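Local coordinates for protein arginyl-tRNA synthetase, putative (Plasmodium falciparum, PDB 5JLD) that probably catalyses the ATP-dependent attachment of L-arginine to tRNA(Arg), as a class I aminoacyl-tRNA synthetase, at residues A[302-307]-A[356-361]; A[327-332]-A[360-365]; A[348-353]-A[375-380]. All coordinates share one frame; numbering follows the deposited sequence.

Contact 1. Residues A[302-307]-A[356-361]; sequences ICYQSE and FETIFD
Tyr304 and Ser306 converge on one carboxylate oxygen of Asp361. The phenol OH of Tyr304 donates to Asp361 OD2 over 2.6 Å, and the hydroxyl OG of Ser306 donates to the same OD2 over 2.8 Å. Neither hydroxyl lies in the carboxylate plane. They come in over its opposite faces, so OD2 is held between two O-H groups. Seen from the phenol, the acceptor sits at the ring edge, close to the ring plane, while the planes of ring and carboxylate are turned 41° apart. Asp361 reaches out from the helix because its CG stands anti to the backbone N (chi1 -175°), directing the carboxylate at the end of the strand. Segment 302-307 leaves a small antiparallel sheet, consistent with the insertion that class I synthetases carry between the two halves of the Rossmann-type catalytic domain, and helix 353-364 belongs to the second half, so the shared acceptor links the insert to the Rossmann-type core. Beside the two hydrogen bonds, the methyl CG2 of Thr358 packs 4.4 Å from Ser306 CB and 4.5 Å from Tyr304 CD2, with its hydroxyl turned back to the carbonyl of Thr354 in its own helix. The ring of Tyr304 also has the backbone N of Ser306 over one face, 3.9 Å above the plane. Lys365 NZ hydrogen-bonds Tyr304 OH, which would probably polarise the phenol, and forms a long, weak ion pair with Asp361 OD2; Ser306 OG is also hydrogen-bonded to Asn308 N.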
loop_
_atom_site.group_PDB
_atom_site.type_symbol
_atom_site.label_atom_id
_atom_site.label_comp_id
_atom_site.label_asym_id
_atom_site.label_seq_id
_atom_site.Cartn_x
_atom_site.Cartn_y
_atom_site.Cartn_z
ATOM N N ILE A 302 -0.999 15.257 33.497
ATOM C CA ILE A 302 0.365 15.009 33.040
ATOM C C ILE A 302 0.356 14.773 31.539
ATOM O O ILE A 302 -0.324 13.872 31.024
ATOM C CB ILE A 302 1.026 13.793 33.752
ATOM C CG1 ILE A 302 1.145 14.037 35.255
ATOM C CG2 ILE A 302 2.383 13.501 33.178
ATOM C CD1 ILE A 302 0.062 13.379 36.045
ATOM N N CYS A 303 1.136 15.586 30.842
ATOM C CA CYS A 303 1.131 15.604 29.388
ATOM C C CYS A 303 2.522 15.541 28.799
ATOM O O CYS A 303 3.512 15.705 29.507
ATOM C CB CYS A 303 0.433 16.868 28.886
ATOM S SG CYS A 303 -1.220 17.088 29.542
ATOM N N TYR A 304 2.585 15.286 27.497
ATOM C CA TYR A 304 3.798 15.542 26.724
ATOM C C TYR A 304 3.584 16.753 25.832
ATOM O O TYR A 304 2.741 16.734 24.927
ATOM C CB TYR A 304 4.191 14.348 25.864
ATOM C CG TYR A 304 5.341 14.654 24.918
ATOM C CD1 TYR A 304 6.628 14.884 25.407
ATOM C CD2 TYR A 304 5.141 14.712 23.543
ATOM C CE1 TYR A 304 7.677 15.163 24.558
ATOM C CE2 TYR A 304 6.194 14.986 22.679
ATOM C CZ TYR A 304 7.456 15.213 23.197
ATOM O OH TYR A 304 8.494 15.491 22.354
ATOM N N GLN A 305 4.346 17.805 26.096
ATOM C CA GLN A 305 4.360 18.978 25.238
ATOM C C GLN A 305 5.544 18.919 24.287
ATOM O O GLN A 305 6.694 19.034 24.712
ATOM C CB GLN A 305 4.432 20.256 26.063
ATOM C CG GLN A 305 4.447 21.517 25.205
ATOM C CD GLN A 305 3.131 21.739 24.473
ATOM O OE1 GLN A 305 2.082 21.916 25.106
ATOM N NE2 GLN A 305 3.178 21.735 23.136
ATOM N N SER A 306 5.272 18.722 23.003
ATOM C CA SER A 306 6.340 18.796 22.026
ATOM C C SER A 306 6.724 20.252 21.779
ATOM O O SER A 306 5.907 21.176 21.951
ATOM C CB SER A 306 5.936 18.135 20.717
ATOM O OG SER A 306 6.937 18.340 19.740
ATOM N N GLU A 307 7.983 20.433 21.403
ATOM C CA GLU A 307 8.526 21.710 20.953
ATOM C C GLU A 307 8.041 22.026 19.540
ATOM O O GLU A 307 7.970 23.188 19.136
ATOM C CB GLU A 307 10.050 21.645 20.976
ATOM C CG GLU A 307 10.542 20.215 20.755
ATOM C CD GLU A 307 12.047 20.082 20.772
ATOM O OE1 GLU A 307 12.716 20.947 21.378
ATOM O OE2 GLU A 307 12.557 19.097 20.191
ATOM N N PHE A 356 -0.311 11.694 15.147
ATOM C CA PHE A 356 0.664 10.599 15.133
ATOM C C PHE A 356 2.085 11.148 15.032
ATOM O O PHE A 356 3.022 10.580 15.624
ATOM C CB PHE A 356 0.362 9.575 14.024
ATOM C CG PHE A 356 -0.750 8.639 14.394
ATOM C CD1 PHE A 356 -0.520 7.590 15.293
ATOM C CD2 PHE A 356 -2.038 8.839 13.914
ATOM C CE1 PHE A 356 -1.551 6.736 15.682
ATOM C CE2 PHE A 356 -3.086 7.993 14.301
ATOM C CZ PHE A 356 -2.842 6.936 15.184
ATOM N N GLU A 357 2.240 12.283 14.362
ATOM C CA GLU A 357 3.558 12.890 14.295
ATOM C C GLU A 357 3.957 13.269 15.721
ATOM O O GLU A 357 5.102 13.032 16.141
ATOM C CB GLU A 357 3.572 14.098 13.344
ATOM C CG GLU A 357 3.612 13.684 11.884
ATOM C CD GLU A 357 3.977 14.816 10.942
ATOM O OE1 GLU A 357 3.386 15.910 11.064
ATOM O OE2 GLU A 357 4.866 14.607 10.084
ATOM N N THR A 358 2.986 13.762 16.488
ATOM C CA THR A 358 3.288 14.146 17.873
ATOM C C THR A 358 3.657 12.901 18.680
ATOM O O THR A 358 4.483 12.959 19.592
ATOM C CB THR A 358 2.123 14.869 18.573
ATOM O OG1 THR A 358 1.672 15.975 17.778
ATOM C CG2 THR A 358 2.567 15.386 19.938
ATOM N N ILE A 359 3.070 11.762 18.330
ATOM C CA ILE A 359 3.440 10.549 19.041
ATOM C C ILE A 359 4.866 10.155 18.658
ATOM O O ILE A 359 5.668 9.790 19.535
ATOM C CB ILE A 359 2.446 9.407 18.767
ATOM C CG1 ILE A 359 1.143 9.685 19.534
ATOM C CG2 ILE A 359 3.032 8.044 19.207
ATOM C CD1 ILE A 359 -0.058 8.971 18.991
ATOM N N PHE A 360 5.208 10.295 17.371
ATOM C CA PHE A 360 6.505 9.786 16.911
ATOM C C PHE A 360 7.602 10.607 17.581
ATOM O O PHE A 360 8.574 10.064 18.115
ATOM C CB PHE A 360 6.629 9.858 15.390
ATOM C CG PHE A 360 5.654 8.983 14.651
ATOM C CD1 PHE A 360 4.966 7.954 15.306
ATOM C CD2 PHE A 360 5.425 9.187 13.291
ATOM C CE1 PHE A 360 4.057 7.156 14.620
ATOM C CE2 PHE A 360 4.526 8.386 12.588
ATOM C CZ PHE A 360 3.844 7.364 13.251
ATOM N N ASP A 361 7.403 11.926 17.564
ATOM C CA ASP A 361 8.278 12.862 18.255
ATOM C C ASP A 361 8.518 12.465 19.728
ATOM O O ASP A 361 9.637 12.589 20.229
ATOM C CB ASP A 361 7.693 14.280 18.163
ATOM C CG ASP A 361 8.615 15.335 18.747
ATOM O OD1 ASP A 361 9.668 15.622 18.137
ATOM O OD2 ASP A 361 8.283 15.882 19.825
#

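Contact 2. Residues A[327-332]-A[360-365]; sequences TDVAAL and FDLIKK
Helices 327-332 and 360-364 pack with their axes 10.6 Å apart at closest approach and cross at -48°, coming nearest at Val329 and Ile363, whose CA atoms are 7.7 Å apart. Side chains alone fill the interface, and all of them are apolar. Leu332 buries the most surface in the contact: its CD2 methyl lies 3.7 Å from Ile363 CG1 and 3.9 Å from Phe360 CD1, filling the angle between the two. It meets the phenyl group at the ring edge, near the ring plane, and the leucine and phenylalanine side chains run roughly perpendicular to each other. These helices flank the second half of the Rossmann-type catalytic domain. Helix 326-337 leads into strand 343-349, and helix 353-364 crosses over from that strand to strand 374-380; Leu375 of the latter strand touches Leu332, Phe360 and Ile363 and closes the cluster on the sheet side. One helical turn before Leu332, Val329 places CG1 anti to its own backbone N (chi1 176°), where the methyl is 4.0 Å from Ile363 CD1 as the two side chains run antiparallel alongside one another. Leu362, the residue before Ile363, completes the group: its CD2 sits across the fork of the valine, 4.1 Å from both Val329 CG1 and CG2. Val329 also touches Leu289 of helix 282-292, which extends the same apolar layer.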
loop_
_atom_site.group_PDB
_atom_site.type_symbol
_atom_site.label_atom_id
_atom_site.label_comp_id
_atom_site.label_asym_id
_atom_site.label_seq_id
_atom_site.Cartn_x
_atom_site.Cartn_y
_atom_site.Cartn_z
ATOM N N THR A 327 -3.131 5.197 25.342
ATOM C CA THR A 327 -3.201 3.949 24.573
ATOM C C THR A 327 -2.301 3.960 23.321
ATOM O O THR A 327 -1.639 2.964 23.027
ATOM C CB THR A 327 -4.653 3.631 24.145
ATOM O OG1 THR A 327 -5.454 3.401 25.312
ATOM C CG2 THR A 327 -4.699 2.392 23.254
ATOM N N ASP A 328 -2.255 5.062 22.580
ATOM C CA ASP A 328 -1.447 5.060 21.337
ATOM C C ASP A 328 0.049 4.956 21.668
ATOM O O ASP A 328 0.806 4.170 21.065
ATOM C CB ASP A 328 -1.721 6.311 20.513
ATOM C CG ASP A 328 -3.102 6.306 19.880
ATOM O OD1 ASP A 328 -3.675 5.217 19.680
ATOM O OD2 ASP A 328 -3.605 7.399 19.558
ATOM N N VAL A 329 0.441 5.709 22.693
ATOM C CA VAL A 329 1.815 5.693 23.173
ATOM C C VAL A 329 2.197 4.287 23.654
ATOM O O VAL A 329 3.268 3.785 23.308
ATOM C CB VAL A 329 2.018 6.738 24.301
ATOM C CG1 VAL A 329 3.427 6.649 24.869
ATOM C CG2 VAL A 329 1.746 8.147 23.759
ATOM N N ALA A 330 1.309 3.646 24.422
ATOM C CA ALA A 330 1.570 2.290 24.908
ATOM C C ALA A 330 1.668 1.313 23.754
ATOM O O ALA A 330 2.521 0.429 23.764
ATOM C CB ALA A 330 0.467 1.821 25.912
ATOM N N ALA A 331 0.789 1.448 22.764
ATOM C CA ALA A 331 0.838 0.521 21.640
ATOM C C ALA A 331 2.178 0.650 20.924
ATOM O O ALA A 331 2.781 -0.364 20.555
ATOM C CB ALA A 331 -0.318 0.754 20.671
ATOM N N LEU A 332 2.663 1.881 20.734
ATOM C CA LEU A 332 3.948 2.011 20.021
ATOM C C LEU A 332 5.096 1.466 20.894
ATOM O O LEU A 332 6.007 0.804 20.383
ATOM C CB LEU A 332 4.210 3.458 19.604
ATOM C CG LEU A 332 5.321 3.707 18.575
ATOM C CD1 LEU A 332 5.384 2.637 17.468
ATOM C CD2 LEU A 332 5.098 5.078 17.953
ATOM N N PHE A 360 5.208 10.295 17.371
ATOM C CA PHE A 360 6.505 9.786 16.911
ATOM C C PHE A 360 7.602 10.607 17.581
ATOM O O PHE A 360 8.574 10.064 18.115
ATOM C CB PHE A 360 6.629 9.858 15.390
ATOM C CG PHE A 360 5.654 8.983 14.651
ATOM C CD1 PHE A 360 4.966 7.954 15.306
ATOM C CD2 PHE A 360 5.425 9.187 13.291
ATOM C CE1 PHE A 360 4.057 7.156 14.620
ATOM C CE2 PHE A 360 4.526 8.386 12.588
ATOM C CZ PHE A 360 3.844 7.364 13.251
ATOM N N ASP A 361 7.403 11.926 17.564
ATOM C CA ASP A 361 8.278 12.862 18.255
ATOM C C ASP A 361 8.518 12.465 19.728
ATOM O O ASP A 361 9.637 12.589 20.229
ATOM C CB ASP A 361 7.693 14.280 18.163
ATOM C CG ASP A 361 8.615 15.335 18.747
ATOM O OD1 ASP A 361 9.668 15.622 18.137
ATOM O OD2 ASP A 361 8.283 15.882 19.825
ATOM N N LEU A 362 7.494 11.970 20.419
ATOM C CA LEU A 362 7.727 11.550 21.814
ATOM C C LEU A 362 8.562 10.273 21.849
ATOM O O LEU A 362 9.524 10.152 22.626
ATOM C CB LEU A 362 6.410 11.335 22.565
ATOM C CG LEU A 362 6.506 10.607 23.917
ATOM C CD1 LEU A 362 7.367 11.379 24.932
ATOM C CD2 LEU A 362 5.106 10.318 24.482
ATOM N N ILE A 363 8.217 9.338 20.969
ATOM C CA ILE A 363 8.793 7.996 21.029
ATOM C C ILE A 363 10.281 8.046 20.639
ATOM O O ILE A 363 11.110 7.264 21.122
ATOM C CB ILE A 363 8.008 7.022 20.110
ATOM C CG1 ILE A 363 7.025 6.155 20.919
ATOM C CG2 ILE A 363 8.951 6.132 19.322
ATOM C CD1 ILE A 363 6.057 6.917 21.831
ATOM N N LYS A 364 10.612 8.998 19.775
ATOM C CA LYS A 364 11.978 9.179 19.322
ATOM C C LYS A 364 12.856 9.719 20.459
ATOM O O LYS A 364 14.078 9.584 20.427
ATOM C CB LYS A 364 11.980 10.118 18.113
ATOM C CG LYS A 364 12.371 9.476 16.786
ATOM C CD LYS A 364 12.104 7.979 16.712
ATOM C CE LYS A 364 12.530 7.448 15.343
ATOM N NZ LYS A 364 12.789 5.973 15.245
ATOM N N LYS A 365 12.228 10.312 21.476
ATOM C CA LYS A 365 12.976 10.842 22.612
ATOM C C LYS A 365 13.191 9.775 23.688
ATOM O O LYS A 365 13.929 10.004 24.641
ATOM C CB LYS A 365 12.262 12.061 23.214
ATOM C CG LYS A 365 12.347 13.325 22.360
ATOM C CD LYS A 365 11.718 14.537 23.038
ATOM C CE LYS A 365 11.689 15.726 22.070
ATOM N NZ LYS A 365 10.946 16.905 22.622
#

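Contact 3. Residues A[348-353]-A[375-380]; sequences TDIGQL and LMHVGF
The contact joins the C-terminal ends of the two parallel strands of a beta-alpha-beta unit of the Rossmann-type fold, 343-349 and edge strand 374-380, linked by helix 353-364. Thr348 pairs with Gly379 and Asp349 with Phe380. Thr348 is bonded at both ends, its N donating to Val378 O and its O accepting from Phe380 N (2.9 Å), and Ile350 N continues the ladder to Phe380 O as the chain turns into a short 3-10 segment. Thr348 O also takes a CA-H...O contact from Gly379, which, lacking a side chain, lets Ile350 CD1 approach to 3.8 Å from its CA. Phe380 has CG between its backbone N and carbonyl carbon (chi1 57°), folding the ring back against the neighbouring strand: Asp349 N lies 3.5 Å above one ring face and Phe380 CE2 comes within 3.3 Å of Thr348 C. Helix 149-167 adds Arg153, Ser154 and Ile157 around this ring. The other principal side chain, His377, donates from NE2 to Thr348 OG1 over 2.8 Å, with the hydroxyl tilted 20° from the imidazole plane. That hydroxyl donates to Asp349 O, which Gln352 N reaches from the opposite face, so a chain of hydrogen bonds links the edge strand to the turn. Gln352 NE2 bonds Asp349 OD2 on its anti side, somewhat out of the carboxylate plane. Leu353, first residue of the helix, covers the imidazole in a CH-pi contact, its CA 3.7 Å from the ring centroid, while its CD1 methyl lies 3.5 Å from His377 ND1.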
loop_
_atom_site.group_PDB
_atom_site.type_symbol
_atom_site.label_atom_id
_atom_site.label_comp_id
_atom_site.label_asym_id
_atom_site.label_seq_id
_atom_site.Cartn_x
_atom_site.Cartn_y
_atom_site.Cartn_z
ATOM N N THR A 348 -4.408 5.895 8.430
ATOM C CA THR A 348 -5.589 6.572 8.993
ATOM C C THR A 348 -6.056 7.813 8.221
ATOM O O THR A 348 -5.372 8.260 7.313
ATOM C CB THR A 348 -5.370 7.064 10.470
ATOM O OG1 THR A 348 -4.661 8.312 10.465
ATOM C CG2 THR A 348 -4.616 6.049 11.327
ATOM N N ASP A 349 -7.209 8.373 8.621
ATOM C CA ASP A 349 -7.652 9.689 8.145
ATOM C C ASP A 349 -6.504 10.666 8.228
ATOM O O ASP A 349 -5.733 10.653 9.200
ATOM C CB ASP A 349 -8.813 10.271 8.967
ATOM C CG ASP A 349 -9.764 9.223 9.465
ATOM O OD1 ASP A 349 -10.535 8.678 8.646
ATOM O OD2 ASP A 349 -9.732 8.943 10.682
ATOM N N ILE A 350 -6.425 11.536 7.227
ATOM C CA ILE A 350 -5.317 12.471 7.095
ATOM C C ILE A 350 -5.283 13.440 8.284
ATOM O O ILE A 350 -4.212 13.872 8.725
ATOM C CB ILE A 350 -5.411 13.236 5.731
ATOM C CG1 ILE A 350 -4.118 14.002 5.439
ATOM C CG2 ILE A 350 -6.625 14.142 5.687
ATOM C CD1 ILE A 350 -2.863 13.142 5.533
ATOM N N GLY A 351 -6.456 13.702 8.850
ATOM C CA GLY A 351 -6.602 14.612 9.976
ATOM C C GLY A 351 -6.005 14.132 11.289
ATOM O O GLY A 351 -5.935 14.884 12.263
ATOM N N GLN A 352 -5.575 12.877 11.336
ATOM C CA GLN A 352 -4.905 12.389 12.537
ATOM C C GLN A 352 -3.397 12.552 12.424
ATOM O O GLN A 352 -2.678 12.311 13.401
ATOM C CB GLN A 352 -5.252 10.926 12.803
ATOM C CG GLN A 352 -6.718 10.692 13.112
ATOM C CD GLN A 352 -7.003 9.240 13.430
ATOM O OE1 GLN A 352 -6.508 8.704 14.422
ATOM N NE2 GLN A 352 -7.795 8.592 12.584
ATOM N N LEU A 353 -2.933 12.979 11.242
ATOM C CA LEU A 353 -1.489 13.099 10.951
ATOM C C LEU A 353 -0.673 13.724 12.080
ATOM O O LEU A 353 0.245 13.100 12.611
ATOM C CB LEU A 353 -1.266 13.924 9.673
ATOM C CG LEU A 353 0.174 14.350 9.332
ATOM C CD1 LEU A 353 1.168 13.163 9.309
ATOM C CD2 LEU A 353 0.210 15.120 7.990
ATOM N N LEU A 375 8.920 5.290 11.351
ATOM C CA LEU A 375 7.558 5.485 11.783
ATOM C C LEU A 375 6.825 6.295 10.732
ATOM O O LEU A 375 7.197 7.433 10.431
ATOM C CB LEU A 375 7.515 6.197 13.148
ATOM C CG LEU A 375 8.290 5.552 14.301
ATOM C CD1 LEU A 375 8.299 6.475 15.532
ATOM C CD2 LEU A 375 7.748 4.151 14.651
ATOM N N MET A 376 5.764 5.718 10.187
ATOM C CA MET A 376 5.128 6.329 9.046
ATOM C C MET A 376 3.653 6.518 9.292
ATOM O O MET A 376 2.957 5.624 9.770
ATOM C CB MET A 376 5.335 5.486 7.786
ATOM C CG MET A 376 6.724 4.874 7.627
ATOM S SD MET A 376 6.992 4.114 5.993
ATOM C CE MET A 376 7.131 5.586 4.985
ATOM N N HIS A 377 3.174 7.700 8.964
ATOM C CA HIS A 377 1.755 7.916 8.893
ATOM C C HIS A 377 1.335 7.898 7.430
ATOM O O HIS A 377 1.882 8.645 6.630
ATOM C CB HIS A 377 1.378 9.235 9.544
ATOM C CG HIS A 377 -0.094 9.497 9.529
ATOM N ND1 HIS A 377 -0.692 10.311 8.591
ATOM C CD2 HIS A 377 -1.088 9.036 10.319
ATOM C CE1 HIS A 377 -1.992 10.350 8.815
ATOM N NE2 HIS A 377 -2.262 9.590 9.860
ATOM N N VAL A 378 0.377 7.036 7.096
ATOM C CA VAL A 378 -0.212 6.949 5.764
ATOM C C VAL A 378 -1.656 7.456 5.823
ATOM O O VAL A 378 -2.580 6.724 6.219
ATOM C CB VAL A 378 -0.195 5.495 5.214
ATOM C CG1 VAL A 378 -0.916 5.414 3.882
ATOM C CG2 VAL A 378 1.235 4.954 5.094
ATOM N N GLY A 379 -1.846 8.714 5.418
ATOM C CA GLY A 379 -3.130 9.373 5.536
ATOM C C GLY A 379 -4.024 9.134 4.345
ATOM O O GLY A 379 -3.528 8.930 3.240
ATOM N N PHE A 380 -5.340 9.152 4.546
ATOM C CA PHE A 380 -6.232 9.124 3.378
ATOM C C PHE A 380 -7.356 10.145 3.522
ATOM O O PHE A 380 -7.724 10.525 4.635
ATOM C CB PHE A 380 -6.818 7.721 3.140
ATOM C CG PHE A 380 -7.575 7.164 4.325
ATOM C CD1 PHE A 380 -8.879 7.575 4.601
ATOM C CD2 PHE A 380 -6.984 6.229 5.164
ATOM C CE1 PHE A 380 -9.574 7.071 5.696
ATOM C CE2 PHE A 380 -7.681 5.719 6.256
ATOM C CZ PHE A 380 -8.977 6.145 6.523
#

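Helix 353-364 joins the three contacts: contact 1 holds one side of it against the insert, contact 2 packs it on helix 326-337, and contact 3 pairs the strands it connects. Contacts 1 and 2 have centres about 8 Å apart, and their segments overlap at Phe360 and Asp361; Tyr304 CD1 of contact 1 packs 3.6 Å from Leu362 CD1 of contact 2. Contact 3 is centred about 15 Å from each of the others. Phe356 CD2 packs 3.7 Å from His377 CD2, and Phe360 CE2 lies 3.6 Å from Leu375 O. Contact 3 sits at the C-terminal ends of two parallel strands, the side where class I synthetases build their active site.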